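Local coordinates for protein putative glutathione S-transferase (Corynebacterium glutamicum, PDB 3M1G) that probably acts as a glutathione transferase of the ECM4-like subfamily, with a thioredoxin-like N-terminal domain and a helical C-terminal domain, at residues I78-R81 with L85-V88. Residues are numbered along the deposited sequence; the frame is centred on the assembly and turned at random.
Sequences ITRR and LENV
Three torsions bring R80, R81 and E86 together: both arginines set CG anti to the backbone N (chi1 177° and 178°), while E86 sets its CG anti to its own carbonyl carbon, and its extended chain carries the carboxylate alongside R81. A bend at chi2 (148°) of R81 accompanies a guanidinium that meets the carboxylate at its edge, the two planes nearly coplanar. Opposite charges and flat groups suit this salt bridge: NH1 of R81 donates to OE2 of E86 at 3.2 Å, almost straight and on the syn lone pair; its second bond, to OE1, is weak. A water donates to both OE1 of E86 and the backbone O of R81, which probably helps to hold the carboxylate's rotation. NE of R81 forms a salt bridge with D291 and NH2 donates to O of G346, so the arginine's charge is divided between E86 and D291.

R80 stays extended and crosses E86 at about a right angle. One face of its guanidinium lies over CA of E86, with NH1 3.6 Å from CG of E86; a long arginine with a flat guanidinium suits this place because it covers backbone and methylenes while NH1 makes a salt bridge with E352 and NE a hydrogen bond to O of I89. N of L85 donates to O of R80 at 3.0 Å, and the leucine's buried, branched apolar side chain suits its packing against F161 and F168. The arrangement joins the C-terminal part of helix 71-83 to the loop leading into strand 90-93, part of the beta-alpha-beta crossover from strand 62-66 in the thioredoxin-like domain of glutathione transferases.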
loop_
_atom_site.group_PDB
_atom_site.type_symbol
_atom_site.label_atom_id
_atom_site.label_comp_id
_atom_site.label_asym_id
_atom_site.label_seq_id
_atom_site.Cartn_x
_atom_site.Cartn_y
_atom_site.Cartn_z
ATOM N N ILE A 78 1.874 3.626 -26.503
ATOM C CA ILE A 78 0.598 2.922 -26.659
ATOM C C ILE A 78 -0.054 3.378 -27.996
ATOM O O ILE A 78 -0.550 2.561 -28.752
ATOM C CB ILE A 78 -0.382 3.259 -25.497
ATOM C CG1 ILE A 78 0.097 2.645 -24.149
ATOM C CG2 ILE A 78 -1.748 2.786 -25.808
ATOM C CD1 ILE A 78 -0.568 3.313 -22.855
ATOM N N THR A 79 -0.058 4.687 -28.243
ATOM C CA THR A 79 -0.730 5.236 -29.406
ATOM C C THR A 79 -0.013 4.765 -30.684
ATOM O O THR A 79 -0.663 4.350 -31.647
ATOM C CB THR A 79 -0.800 6.761 -29.309
ATOM O OG1 THR A 79 -1.508 7.117 -28.106
ATOM C CG2 THR A 79 -1.517 7.367 -30.531
ATOM N N ARG A 80 1.318 4.804 -30.671
ATOM C CA ARG A 80 2.123 4.318 -31.794
ATOM C C ARG A 80 1.795 2.869 -32.143
ATOM O O ARG A 80 1.639 2.516 -33.335
ATOM C CB ARG A 80 3.617 4.504 -31.536
ATOM C CG ARG A 80 4.581 3.972 -32.599
ATOM C CD ARG A 80 5.991 4.356 -32.283
ATOM N NE ARG A 80 7.017 3.629 -33.046
ATOM C CZ ARG A 80 7.569 2.467 -32.689
ATOM N NH1 ARG A 80 7.195 1.817 -31.589
ATOM N NH2 ARG A 80 8.508 1.940 -33.451
ATOM N N ARG A 81 1.680 2.030 -31.122
ATOM C CA ARG A 81 1.294 0.646 -31.350
ATOM C C ARG A 81 -0.165 0.486 -31.853
ATOM O O ARG A 81 -0.415 -0.241 -32.829
ATOM C CB ARG A 81 1.548 -0.188 -30.109
ATOM C CG ARG A 81 1.131 -1.657 -30.254
ATOM C CD ARG A 81 1.997 -2.612 -29.472
ATOM N NE ARG A 81 1.481 -3.967 -29.647
ATOM C CZ ARG A 81 1.624 -4.691 -30.760
ATOM N NH1 ARG A 81 2.323 -4.234 -31.811
ATOM N NH2 ARG A 81 1.091 -5.895 -30.816
ATOM N N LEU A 85 1.983 2.666 -36.306
ATOM C CA LEU A 85 3.025 3.566 -36.733
ATOM C C LEU A 85 4.414 3.025 -36.420
ATOM O O LEU A 85 5.405 3.723 -36.653
ATOM C CB LEU A 85 2.837 4.967 -36.140
ATOM C CG LEU A 85 1.573 5.702 -36.568
ATOM C CD1 LEU A 85 1.408 7.015 -35.812
ATOM C CD2 LEU A 85 1.586 5.950 -38.136
ATOM N N GLU A 86 4.504 1.766 -35.977
ATOM C CA GLU A 86 5.784 1.194 -35.569
ATOM C C GLU A 86 6.766 1.019 -36.737
ATOM O O GLU A 86 7.985 1.064 -36.538
ATOM C CB GLU A 86 5.581 -0.180 -34.886
ATOM C CG GLU A 86 4.840 -0.096 -33.547
ATOM C CD GLU A 86 4.222 -1.419 -33.084
ATOM O OE1 GLU A 86 3.778 -2.200 -33.941
ATOM O OE2 GLU A 86 4.187 -1.685 -31.864
ATOM N N ASN A 87 6.253 0.795 -37.943
ATOM C CA ASN A 87 7.128 0.630 -39.074
ATOM C C ASN A 87 7.463 1.965 -39.784
ATOM O O ASN A 87 8.158 1.951 -40.783
ATOM C CB ASN A 87 6.476 -0.344 -40.061
ATOM C CG ASN A 87 5.053 0.150 -40.536
ATOM O OD1 ASN A 87 4.431 1.114 -39.975
ATOM N ND2 ASN A 87 4.525 -0.546 -41.532
ATOM N N VAL A 88 6.955 3.109 -39.318
ATOM C CA VAL A 88 7.263 4.374 -39.968
ATOM C C VAL A 88 7.952 5.424 -39.090
ATOM O O VAL A 88 8.603 6.345 -39.613
ATOM C CB VAL A 88 6.007 4.983 -40.680
ATOM C CG1 VAL A 88 5.440 3.990 -41.722
ATOM C CG2 VAL A 88 4.975 5.377 -39.731
HETATM O O HOH W 1 1.212 -1.785 -34.328
#